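Local atomic coordinates of uncharacterized protein YGR203W (Saccharomyces cerevisiae, PDB entry 3FS5), a protein that acts as a protein phosphatase of the Cdc25-like (MPI) family, built on a single rhodanese-type domain. Residues M1-S5 against L105-T110; Y54-R58 against R96-A100; L74-A78 against E112-C116; F125-Q129 against Y142-W147. All blocks are in the same frame, centred on the assembly; numbering follows the deposited sequence.

Interaction 1: residues M1-S5 against L105-T110; sequences MDSYS and LRSLDT
The phenol of Tyr4 donates a hydrogen bond to the backbone carbonyl of Leu108, OH to O 2.6 Å, with the donor tilted 31° from the carbonyl plane. At its other end the same residue is held by Arg106, whose guanidinium turns side-on so that NE and NH1 both point at Tyr4 O, at 3.0 and 3.2 Å. The NE bond runs in the carbonyl plane on a lone pair. To get there the arginine bends back at chi2 (-61°), its CD passing along the tyrosine's CB and CD2; a long, flexible donor suits this return path. Inward, the unbranched thioether of Met1 ends against two leucines: CE lies 3.6 Å from Leu105 CD1 and 3.8 Å from Leu108 CD1. Leu105 also sets its CG 4.3 Å from Tyr4 CD2. A phenylalanine in place of Tyr4 would probably keep much of this packing but leave the Leu108 carbonyl without its hydroxyl donor, so the ring would be less firmly fixed. Leu113 and Leu118 continue the apolar layer beneath. Here the N-terminal tail, ahead of strand 10-12, is fastened over the C-terminal end of helix 96-106 and the turn after it, at one edge of the rhodanese-like alpha/beta domain.

Interaction 2: residues Y54-R58 against R96-A100; sequences YAYSR and RGPSA
A water molecule joins Ser57 and Arg96: it accepts from Arg96 NH1 at 2.6 Å and lies 2.7 Å from Ser57 OG. Beneath this bridge the arginine lies over Tyr56. With CG anti to the backbone N (chi1 177°), the tyrosine ring reaches from the start of helix 56-61 toward the other helix, where the extended Arg96 chain crosses it. Arg96 CG stands over the ring face, 4.3 Å from its centroid and 23° off the normal, a CH-pi contact. Tyr56 CD2 comes within 3.4 Å of Arg96 NE and sits over one face of the guanidinium; the two planes are inclined at 45°. Tyrosine suits the site, offering a flat pi face to the arginine methylenes and the guanidinium beyond them. Small residues complete the bed, Ala100 CB 3.9 Å from Tyr56 CD1 and Ser99 CB 3.5 Å from Tyr56 OH, while Ser99 OG turns back to Gln95 O. Six residues after Cys90, Arg96 fits the CX5R signature of Cdc25-type phosphatases, so the contact probably borders the active-site loop. It joins the first turns of helices 56-61 and 96-106, the former following closely on edge strand 52-53.

Interaction 3: residues L74-A78 against E112-C116; sequences LEKQA and ELSRC
Leu74 and Arg115 cross at about a right angle, the leucine laying a methyl over the flat head of the arginine. Leu74 CD2 stands 3.8 Å above the guanidinium plane, over its centre, and 3.8 Å from Arg115 CZ. A guanidinium is weakly hydrated on its faces, so an aliphatic cover is a comfortable partner there, while the nitrogens remain directed outward along the plane; NH2 comes within 3.4 Å of Leu74 O. The arginine chain is folded rather than straight: chi2 (-144°) and chi3 (-97°) both depart from an extended course and bring the head across the last turns of the helix. The other leucine methyl points elsewhere, with CD1 3.4 Å from Glu112 OE2, and the two side chains again meet nearly perpendicularly.

Helix 63-78 and strand 116-121 belong to the layered alpha/beta core of the rhodanese fold, and this contact brings the helix's C-terminal part against the loop that leads into the strand. Leu113, in the same loop, has a backbone bond to Met1, and Arg115 has one to Leu84.

Gln77 also crosses Arg115 at about a right angle. Its CG is anti to the backbone N (chi1 -173°), which carries the chain toward the loop, where CG lies 3.2 Å from Arg115 O. Deeper in, Cys116 SG rests 4.1 Å from Leu74 CD2, a compact, polarisable atom suited to a buried place beside a methyl. Glu112 keeps its charge engaged outside the contact: its OE1 forms a salt bridge with Lys70 NZ and accepts from the backbone N of Asp109.

Interaction 4: residues F125-Q129 against Y142-W147; sequences FSRWQ and YLPDLW
Gln129 reaches from helix 124-132 to both aromatic residues of 142-147. Its CB lies 3.8 Å from Tyr142 CE1. With chi1 at 69°, CG lies between the backbone N and the carbonyl carbon, which swings it over one face of Trp147: it stands 3.6 Å from the centroid of the six-membered ring, a CH-pi contact. CD follows at 3.4 Å from Trp147 CE3, and the amide is stacked on the indole with only 10° between the planes. At the tip the two ends part company. OE1 accepts a hydrogen bond from Tyr142 OH at 2.6 Å, in the carbonyl plane, while NE2 turns back to its own helix and donates to Ser126 O at 3.1 Å. Glutamine suits the place because a single flat group both stacks and offers an acceptor and a donor. A leucine in its place would probably leave the Tyr142 hydroxyl without its acceptor and Ser126 O without this donor, freeing the tyrosine ring to shift. Beside it, Phe125 CD2 meets Trp147 CZ2 at 3.7 Å, the rings inclined at 62°. Trp147 NE1 bonds to Gly45 O in another loop. Through Gln129 and Phe125 the short, weakly bonded helix 144-147 packs on helix 124-132, near the C-terminus of this rhodanese-like chain.

Along the chain, interactions 1, 2 and 3 interlock: the segments of interaction 3 alternate with those of interactions 1 and 2, and both segments of interaction 2 fall between 1-5 and 105-110. Interaction 4 comes after all of them. Interactions 1 and 2 share helix 96-106, at its end and its beginning, with centres about 17 Å apart. Interactions 1 and 3, with centres about 12 Å apart, touch through Met1, Tyr4 and Leu105 packing on Leu113 and Cys116. Interaction 4 lies across the chain's centre, about 34 Å from interaction 1 between centres. The N-terminal tail and the C-terminal helix are therefore secured at opposite sides of one parallel-sheet domain.

Interaction 1: residues M1-S5 against L105-T110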
loop_
_atom_site.group_PDB
_atom_site.type_symbol
_atom_site.label_atom_id
_atom_site.label_comp_id
_atom_site.label_asym_id
_atom_site.label_seq_id
_atom_site.Cartn_x
_atom_site.Cartn_y
_atom_site.Cartn_z
ATOM N N MET A 1 10.087 -10.768 8.333
ATOM C CA MET A 1 10.311 -11.695 7.187
ATOM C C MET A 1 11.632 -12.438 7.369
ATOM O O MET A 1 12.510 -11.986 8.106
ATOM C CB MET A 1 10.306 -10.904 5.877
ATOM C CG MET A 1 9.014 -10.126 5.664
ATOM S SD MET A 1 9.024 -9.072 4.206
ATOM C CE MET A 1 9.963 -7.662 4.808
ATOM N N ASP A 2 11.773 -13.573 6.693
ATOM C CA ASP A 2 12.974 -14.394 6.821
ATOM C C ASP A 2 13.926 -14.413 5.625
ATOM O O ASP A 2 15.094 -14.777 5.770
ATOM C CB ASP A 2 12.567 -15.831 7.162
ATOM C CG ASP A 2 11.448 -16.344 6.274
ATOM O OD1 ASP A 2 11.637 -16.394 5.040
ATOM O OD2 ASP A 2 10.375 -16.693 6.812
ATOM N N SER A 3 13.437 -14.031 4.450
ATOM C CA SER A 3 14.283 -14.036 3.263
ATOM C C SER A 3 13.891 -12.959 2.262
ATOM O O SER A 3 13.098 -12.066 2.565
ATOM C CB SER A 3 14.226 -15.409 2.585
ATOM O OG SER A 3 12.913 -15.705 2.145
ATOM N N TYR A 4 14.458 -13.049 1.063
ATOM C CA TYR A 4 14.175 -12.088 0.013
ATOM C C TYR A 4 13.354 -12.709 -1.106
ATOM O O TYR A 4 13.294 -12.170 -2.208
ATOM C CB TYR A 4 15.484 -11.521 -0.547
ATOM C CG TYR A 4 16.253 -10.692 0.454
ATOM C CD1 TYR A 4 17.185 -11.277 1.311
ATOM C CD2 TYR A 4 16.011 -9.324 0.578
ATOM C CE1 TYR A 4 17.856 -10.518 2.270
ATOM C CE2 TYR A 4 16.674 -8.558 1.529
ATOM C CZ TYR A 4 17.595 -9.161 2.372
ATOM O OH TYR A 4 18.238 -8.403 3.321
ATOM N N SER A 5 12.712 -13.837 -0.808
ATOM C CA SER A 5 11.895 -14.549 -1.782
ATOM C C SER A 5 10.513 -13.922 -1.940
ATOM O O SER A 5 9.976 -13.333 -1.009
ATOM C CB SER A 5 11.742 -16.015 -1.365
ATOM O OG SER A 5 10.824 -16.689 -2.210
ATOM N N LEU A 105 11.554 -4.821 -0.593
ATOM C CA LEU A 105 12.108 -5.988 0.076
ATOM C C LEU A 105 13.592 -6.152 -0.204
ATOM O O LEU A 105 14.383 -6.370 0.714
ATOM C CB LEU A 105 11.364 -7.252 -0.364
ATOM C CG LEU A 105 11.822 -8.580 0.249
ATOM C CD1 LEU A 105 11.731 -8.522 1.768
ATOM C CD2 LEU A 105 10.955 -9.708 -0.291
ATOM N N ARG A 106 13.969 -6.039 -1.473
ATOM C CA ARG A 106 15.362 -6.193 -1.855
ATOM C C ARG A 106 16.262 -5.069 -1.346
ATOM O O ARG A 106 17.482 -5.222 -1.313
ATOM C CB ARG A 106 15.481 -6.321 -3.381
ATOM C CG ARG A 106 14.864 -7.604 -3.945
ATOM C CD ARG A 106 15.550 -8.829 -3.370
ATOM N NE ARG A 106 14.911 -10.094 -3.737
ATOM C CZ ARG A 106 14.845 -10.581 -4.973
ATOM N NH1 ARG A 106 14.246 -11.742 -5.194
ATOM N NH2 ARG A 106 15.369 -9.908 -5.988
ATOM N N SER A 107 15.669 -3.951 -0.931
ATOM C CA SER A 107 16.460 -2.830 -0.432
ATOM C C SER A 107 16.666 -2.885 1.077
ATOM O O SER A 107 17.374 -2.049 1.635
ATOM C CB SER A 107 15.808 -1.491 -0.808
ATOM O OG SER A 107 14.693 -1.207 0.021
ATOM N N LEU A 108 16.057 -3.872 1.732
ATOM C CA LEU A 108 16.170 -4.027 3.183
ATOM C C LEU A 108 17.369 -4.874 3.601
ATOM O O LEU A 108 17.701 -5.854 2.939
ATOM C CB LEU A 108 14.903 -4.680 3.749
ATOM C CG LEU A 108 13.558 -3.966 3.605
ATOM C CD1 LEU A 108 12.462 -4.816 4.236
ATOM C CD2 LEU A 108 13.622 -2.609 4.269
ATOM N N ASP A 109 18.013 -4.491 4.702
ATOM C CA ASP A 109 19.149 -5.243 5.233
ATOM C C ASP A 109 18.583 -6.424 6.003
ATOM O O ASP A 109 17.402 -6.437 6.345
ATOM C CB ASP A 109 19.975 -4.394 6.202
ATOM C CG ASP A 109 20.707 -3.270 5.517
ATOM O OD1 ASP A 109 21.512 -3.561 4.607
ATOM O OD2 ASP A 109 20.480 -2.099 5.893
ATOM N N THR A 110 19.426 -7.409 6.292
ATOM C CA THR A 110 18.978 -8.580 7.032
ATOM C C THR A 110 18.415 -8.167 8.393
ATOM O O THR A 110 17.532 -8.831 8.940
ATOM C CB THR A 110 20.135 -9.586 7.240
ATOM O OG1 THR A 110 21.192 -8.959 7.978
ATOM C CG2 THR A 110 20.678 -10.055 5.898
#

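Interaction 2: residues Y54-R58 against R96-A100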
loop_
_atom_site.group_PDB
_atom_site.type_symbol
_atom_site.label_atom_id
_atom_site.label_comp_id
_atom_site.label_asym_id
_atom_site.label_seq_id
_atom_site.Cartn_x
_atom_site.Cartn_y
_atom_site.Cartn_z
ATOM N N TYR A 54 3.716 7.095 -4.093
ATOM C CA TYR A 54 5.067 6.897 -4.638
ATOM C C TYR A 54 4.969 6.122 -5.951
ATOM O O TYR A 54 4.866 4.893 -5.947
ATOM C CB TYR A 54 5.953 6.105 -3.659
ATOM C CG TYR A 54 6.488 6.928 -2.511
ATOM C CD1 TYR A 54 5.663 7.299 -1.453
ATOM C CD2 TYR A 54 7.811 7.373 -2.504
ATOM C CE1 TYR A 54 6.136 8.092 -0.418
ATOM C CE2 TYR A 54 8.295 8.168 -1.471
ATOM C CZ TYR A 54 7.449 8.525 -0.432
ATOM O OH TYR A 54 7.900 9.329 0.587
ATOM N N ALA A 55 5.011 6.838 -7.072
ATOM C CA ALA A 55 4.894 6.211 -8.388
ATOM C C ALA A 55 5.909 5.094 -8.636
ATOM O O ALA A 55 7.111 5.267 -8.427
ATOM C CB ALA A 55 5.007 7.275 -9.485
ATOM N N TYR A 56 5.412 3.951 -9.096
ATOM C CA TYR A 56 6.259 2.801 -9.381
ATOM C C TYR A 56 7.408 3.127 -10.338
ATOM O O TYR A 56 8.552 2.739 -10.102
ATOM C CB TYR A 56 5.428 1.673 -9.985
ATOM C CG TYR A 56 6.257 0.473 -10.372
ATOM C CD1 TYR A 56 6.742 -0.400 -9.405
ATOM C CD2 TYR A 56 6.579 0.223 -11.705
ATOM C CE1 TYR A 56 7.526 -1.494 -9.751
ATOM C CE2 TYR A 56 7.362 -0.867 -12.063
ATOM C CZ TYR A 56 7.832 -1.722 -11.081
ATOM O OH TYR A 56 8.606 -2.806 -11.424
ATOM N N SER A 57 7.098 3.835 -11.422
ATOM C CA SER A 57 8.116 4.188 -12.410
ATOM C C SER A 57 9.311 4.890 -11.788
ATOM O O SER A 57 10.458 4.584 -12.116
ATOM C CB SER A 57 7.522 5.078 -13.508
ATOM O OG SER A 57 6.559 4.366 -14.265
ATOM N N ARG A 58 9.049 5.830 -10.889
ATOM C CA ARG A 58 10.130 6.562 -10.247
ATOM C C ARG A 58 10.862 5.728 -9.197
ATOM O O ARG A 58 12.075 5.856 -9.031
ATOM C CB ARG A 58 9.599 7.848 -9.620
ATOM C CG ARG A 58 10.699 8.788 -9.174
ATOM C CD ARG A 58 10.140 10.107 -8.696
ATOM N NE ARG A 58 11.178 10.950 -8.113
ATOM C CZ ARG A 58 10.937 12.076 -7.453
ATOM N NH1 ARG A 58 11.944 12.782 -6.953
ATOM N NH2 ARG A 58 9.688 12.498 -7.292
ATOM N N ARG A 96 2.542 -4.790 -11.229
ATOM C CA ARG A 96 3.333 -3.735 -10.614
ATOM C C ARG A 96 3.196 -3.690 -9.097
ATOM O O ARG A 96 4.087 -3.196 -8.404
ATOM C CB ARG A 96 2.974 -2.378 -11.217
ATOM C CG ARG A 96 3.542 -2.181 -12.612
ATOM C CD ARG A 96 3.544 -0.714 -13.009
ATOM N NE ARG A 96 4.347 -0.473 -14.204
ATOM C CZ ARG A 96 4.701 0.736 -14.631
ATOM N NH1 ARG A 96 5.435 0.864 -15.728
ATOM N NH2 ARG A 96 4.325 1.818 -13.958
ATOM N N GLY A 97 2.082 -4.208 -8.587
ATOM C CA GLY A 97 1.863 -4.236 -7.150
ATOM C C GLY A 97 2.926 -5.083 -6.468
ATOM O O GLY A 97 3.680 -4.579 -5.635
ATOM N N PRO A 98 3.000 -6.385 -6.779
ATOM C CA PRO A 98 4.026 -7.206 -6.135
ATOM C C PRO A 98 5.454 -6.799 -6.529
ATOM O O PRO A 98 6.384 -6.979 -5.746
ATOM C CB PRO A 98 3.657 -8.636 -6.560
ATOM C CG PRO A 98 2.820 -8.451 -7.788
ATOM C CD PRO A 98 2.009 -7.228 -7.471
ATOM N N SER A 99 5.626 -6.243 -7.727
ATOM C CA SER A 99 6.951 -5.794 -8.163
ATOM C C SER A 99 7.426 -4.635 -7.287
ATOM O O SER A 99 8.604 -4.540 -6.966
ATOM C CB SER A 99 6.936 -5.348 -9.629
ATOM O OG SER A 99 6.664 -6.442 -10.477
ATOM N N ALA A 100 6.510 -3.753 -6.895
ATOM C CA ALA A 100 6.890 -2.632 -6.036
ATOM C C ALA A 100 7.305 -3.182 -4.676
ATOM O O ALA A 100 8.285 -2.732 -4.088
ATOM C CB ALA A 100 5.725 -1.659 -5.874
HETATM O O HOH W 1 7.192 2.675 -16.295
#

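Interaction 3: residues L74-A78 against E112-C116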
loop_
_atom_site.group_PDB
_atom_site.type_symbol
_atom_site.label_atom_id
_atom_site.label_comp_id
_atom_site.label_asym_id
_atom_site.label_seq_id
_atom_site.Cartn_x
_atom_site.Cartn_y
_atom_site.Cartn_z
ATOM N N LEU A 74 10.619 3.025 7.758
ATOM C CA LEU A 74 11.341 2.568 8.943
ATOM C C LEU A 74 11.270 3.569 10.087
ATOM O O LEU A 74 11.278 3.187 11.257
ATOM C CB LEU A 74 12.801 2.262 8.592
ATOM C CG LEU A 74 12.987 1.029 7.702
ATOM C CD1 LEU A 74 14.453 0.855 7.326
ATOM C CD2 LEU A 74 12.474 -0.205 8.445
ATOM N N GLU A 75 11.191 4.848 9.745
ATOM C CA GLU A 75 11.106 5.892 10.754
ATOM C C GLU A 75 9.763 5.774 11.474
ATOM O O GLU A 75 9.678 5.945 12.692
ATOM C CB GLU A 75 11.254 7.261 10.090
ATOM C CG GLU A 75 11.405 8.410 11.060
ATOM C CD GLU A 75 12.026 9.628 10.406
ATOM O OE1 GLU A 75 13.198 9.535 9.977
ATOM O OE2 GLU A 75 11.344 10.672 10.315
ATOM N N LYS A 76 8.716 5.465 10.716
ATOM C CA LYS A 76 7.380 5.296 11.282
ATOM C C LYS A 76 7.334 4.019 12.126
ATOM O O LYS A 76 6.696 3.977 13.182
ATOM C CB LYS A 76 6.343 5.206 10.152
ATOM C CG LYS A 76 4.891 5.042 10.605
ATOM C CD LYS A 76 3.948 5.074 9.396
ATOM C CE LYS A 76 2.472 5.201 9.785
ATOM N NZ LYS A 76 1.925 3.975 10.419
ATOM N N GLN A 77 8.017 2.980 11.658
ATOM C CA GLN A 77 8.037 1.703 12.365
ATOM C C GLN A 77 8.726 1.826 13.724
ATOM O O GLN A 77 8.257 1.276 14.722
ATOM C CB GLN A 77 8.738 0.641 11.503
ATOM C CG GLN A 77 8.678 -0.779 12.066
ATOM C CD GLN A 77 9.774 -1.071 13.082
ATOM O OE1 GLN A 77 9.673 -2.021 13.862
ATOM N NE2 GLN A 77 10.830 -0.267 13.069
ATOM N N ALA A 78 9.834 2.561 13.755
ATOM C CA ALA A 78 10.605 2.758 14.980
ATOM C C ALA A 78 9.779 3.279 16.160
ATOM O O ALA A 78 9.992 2.864 17.298
ATOM C CB ALA A 78 11.772 3.695 14.703
ATOM N N GLU A 112 16.825 -5.313 8.941
ATOM C CA GLU A 112 15.578 -4.593 8.715
ATOM C C GLU A 112 14.463 -5.515 8.212
ATOM O O GLU A 112 13.296 -5.122 8.168
ATOM C CB GLU A 112 15.821 -3.460 7.712
ATOM C CG GLU A 112 17.010 -2.583 8.085
ATOM C CD GLU A 112 17.395 -1.595 7.000
ATOM O OE1 GLU A 112 17.540 -2.017 5.833
ATOM O OE2 GLU A 112 17.568 -0.400 7.319
ATOM N N LEU A 113 14.822 -6.739 7.838
ATOM C CA LEU A 113 13.838 -7.691 7.340
ATOM C C LEU A 113 12.732 -7.974 8.346
ATOM O O LEU A 113 11.586 -8.203 7.960
ATOM C CB LEU A 113 14.508 -9.010 6.953
ATOM C CG LEU A 113 15.182 -9.099 5.581
ATOM C CD1 LEU A 113 15.724 -10.508 5.378
ATOM C CD2 LEU A 113 14.175 -8.757 4.486
ATOM N N SER A 114 13.070 -7.954 9.632
ATOM C CA SER A 114 12.092 -8.234 10.679
ATOM C C SER A 114 11.235 -7.032 11.074
ATOM O O SER A 114 10.261 -7.173 11.813
ATOM C CB SER A 114 12.806 -8.766 11.924
ATOM O OG SER A 114 13.726 -7.807 12.420
ATOM N N ARG A 115 11.589 -5.850 10.583
ATOM C CA ARG A 115 10.834 -4.652 10.931
ATOM C C ARG A 115 9.589 -4.374 10.094
ATOM O O ARG A 115 8.779 -3.516 10.452
ATOM C CB ARG A 115 11.752 -3.431 10.883
ATOM C CG ARG A 115 12.758 -3.389 12.019
ATOM C CD ARG A 115 12.975 -1.954 12.457
ATOM N NE ARG A 115 14.152 -1.360 11.853
ATOM C CZ ARG A 115 14.370 -0.054 11.757
ATOM N NH1 ARG A 115 15.488 0.378 11.199
ATOM N NH2 ARG A 115 13.464 0.817 12.186
ATOM N N CYS A 116 9.437 -5.091 8.984
ATOM C CA CYS A 116 8.293 -4.890 8.097
ATOM C C CYS A 116 7.641 -6.190 7.650
ATOM O O CYS A 116 8.262 -7.252 7.672
ATOM C CB CYS A 116 8.721 -4.140 6.825
ATOM S SG CYS A 116 9.418 -2.497 7.047
#

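Interaction 4: residues F125-Q129 against Y142-W147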
loop_
_atom_site.group_PDB
_atom_site.type_symbol
_atom_site.label_atom_id
_atom_site.label_comp_id
_atom_site.label_asym_id
_atom_site.label_seq_id
_atom_site.Cartn_x
_atom_site.Cartn_y
_atom_site.Cartn_z
ATOM N N PHE A 125 -7.040 -0.070 -6.496
ATOM C CA PHE A 125 -8.006 0.951 -6.134
ATOM C C PHE A 125 -9.344 0.726 -6.818
ATOM O O PHE A 125 -10.379 1.101 -6.285
ATOM C CB PHE A 125 -7.493 2.349 -6.480
ATOM C CG PHE A 125 -8.335 3.447 -5.897
ATOM C CD1 PHE A 125 -8.346 3.668 -4.524
ATOM C CD2 PHE A 125 -9.174 4.209 -6.710
ATOM C CE1 PHE A 125 -9.183 4.624 -3.964
ATOM C CE2 PHE A 125 -10.020 5.173 -6.160
ATOM C CZ PHE A 125 -10.025 5.379 -4.782
ATOM N N SER A 126 -9.317 0.122 -8.000
ATOM C CA SER A 126 -10.541 -0.147 -8.734
ATOM C C SER A 126 -11.513 -1.002 -7.920
ATOM O O SER A 126 -12.704 -0.695 -7.854
ATOM C CB SER A 126 -10.226 -0.843 -10.057
ATOM O OG SER A 126 -11.412 -1.057 -10.799
ATOM N N ARG A 127 -11.025 -2.068 -7.292
ATOM C CA ARG A 127 -11.926 -2.896 -6.499
ATOM C C ARG A 127 -12.297 -2.139 -5.235
ATOM O O ARG A 127 -13.442 -2.183 -4.785
ATOM C CB ARG A 127 -11.299 -4.241 -6.119
ATOM C CG ARG A 127 -12.374 -5.305 -5.922
ATOM C CD ARG A 127 -12.201 -6.166 -4.682
ATOM N NE ARG A 127 -11.149 -7.166 -4.817
ATOM C CZ ARG A 127 -11.052 -8.251 -4.051
ATOM N NH1 ARG A 127 -10.057 -9.110 -4.237
ATOM N NH2 ARG A 127 -11.958 -8.490 -3.111
ATOM N N TRP A 128 -11.322 -1.436 -4.664
ATOM C CA TRP A 128 -11.564 -0.661 -3.456
ATOM C C TRP A 128 -12.740 0.303 -3.614
ATOM O O TRP A 128 -13.672 0.286 -2.811
ATOM C CB TRP A 128 -10.308 0.126 -3.068
ATOM C CG TRP A 128 -10.494 1.006 -1.863
ATOM C CD1 TRP A 128 -10.845 2.323 -1.854
ATOM C CD2 TRP A 128 -10.376 0.613 -0.490
ATOM N NE1 TRP A 128 -10.954 2.778 -0.562
ATOM C CE2 TRP A 128 -10.670 1.748 0.296
ATOM C CE3 TRP A 128 -10.051 -0.591 0.153
ATOM C CZ2 TRP A 128 -10.650 1.719 1.696
ATOM C CZ3 TRP A 128 -10.032 -0.622 1.547
ATOM C CH2 TRP A 128 -10.330 0.529 2.302
ATOM N N GLN A 129 -12.703 1.138 -4.651
ATOM C CA GLN A 129 -13.775 2.108 -4.853
ATOM C C GLN A 129 -15.147 1.495 -5.133
ATOM O O GLN A 129 -16.169 2.095 -4.810
ATOM C CB GLN A 129 -13.405 3.109 -5.967
ATOM C CG GLN A 129 -13.345 2.561 -7.390
ATOM C CD GLN A 129 -14.716 2.384 -8.030
ATOM O OE1 GLN A 129 -15.580 3.260 -7.940
ATOM N NE2 GLN A 129 -14.914 1.252 -8.695
ATOM N N TYR A 142 -12.316 11.318 -3.998
ATOM C CA TYR A 142 -13.072 10.492 -4.928
ATOM C C TYR A 142 -13.916 11.315 -5.900
ATOM O O TYR A 142 -14.609 12.254 -5.499
ATOM C CB TYR A 142 -13.970 9.537 -4.149
ATOM C CG TYR A 142 -14.682 8.516 -5.000
ATOM C CD1 TYR A 142 -13.966 7.632 -5.811
ATOM C CD2 TYR A 142 -16.071 8.395 -4.959
ATOM C CE1 TYR A 142 -14.616 6.650 -6.554
ATOM C CE2 TYR A 142 -16.729 7.418 -5.698
ATOM C CZ TYR A 142 -15.996 6.549 -6.489
ATOM O OH TYR A 142 -16.644 5.570 -7.206
ATOM N N LEU A 143 -13.845 10.956 -7.179
ATOM C CA LEU A 143 -14.605 11.636 -8.224
ATOM C C LEU A 143 -15.536 10.623 -8.879
ATOM O O LEU A 143 -15.163 9.950 -9.841
ATOM C CB LEU A 143 -13.655 12.233 -9.260
ATOM C CG LEU A 143 -12.681 13.285 -8.723
ATOM C CD1 LEU A 143 -11.706 13.686 -9.812
ATOM C CD2 LEU A 143 -13.455 14.499 -8.229
ATOM N N PRO A 144 -16.768 10.506 -8.359
ATOM C CA PRO A 144 -17.805 9.585 -8.837
ATOM C C PRO A 144 -18.001 9.589 -10.347
ATOM O O PRO A 144 -18.192 8.538 -10.958
ATOM C CB PRO A 144 -19.056 10.062 -8.100
ATOM C CG PRO A 144 -18.503 10.622 -6.830
ATOM C CD PRO A 144 -17.310 11.398 -7.320
ATOM N N ASP A 145 -17.957 10.776 -10.938
ATOM C CA ASP A 145 -18.144 10.928 -12.376
ATOM C C ASP A 145 -17.219 10.064 -13.226
ATOM O O ASP A 145 -17.659 9.432 -14.186
ATOM C CB ASP A 145 -17.966 12.393 -12.770
ATOM C CG ASP A 145 -19.250 13.018 -13.266
ATOM O OD1 ASP A 145 -19.752 12.577 -14.324
ATOM O OD2 ASP A 145 -19.758 13.943 -12.597
ATOM N N LEU A 146 -15.938 10.040 -12.873
ATOM C CA LEU A 146 -14.955 9.266 -13.624
ATOM C C LEU A 146 -15.174 7.760 -13.610
ATOM O O LEU A 146 -14.751 7.063 -14.530
ATOM C CB LEU A 146 -13.548 9.565 -13.107
ATOM C CG LEU A 146 -13.047 11.001 -13.266
ATOM C CD1 LEU A 146 -11.639 11.099 -12.700
ATOM C CD2 LEU A 146 -13.061 11.400 -14.733
ATOM N N TRP A 147 -15.835 7.253 -12.576
ATOM C CA TRP A 147 -16.058 5.815 -12.474
ATOM C C TRP A 147 -17.409 5.342 -13.010
ATOM O O TRP A 147 -17.705 4.148 -12.993
ATOM C CB TRP A 147 -15.876 5.368 -11.020
ATOM C CG TRP A 147 -14.518 5.714 -10.476
ATOM C CD1 TRP A 147 -14.119 6.920 -9.973
ATOM C CD2 TRP A 147 -13.361 4.872 -10.460
ATOM N NE1 TRP A 147 -12.785 6.883 -9.647
ATOM C CE2 TRP A 147 -12.294 5.636 -9.937
ATOM C CE3 TRP A 147 -13.119 3.545 -10.841
ATOM C CZ2 TRP A 147 -11.002 5.117 -9.786
ATOM C CZ3 TRP A 147 -11.834 3.028 -10.690
ATOM C CH2 TRP A 147 -10.793 3.815 -10.167
#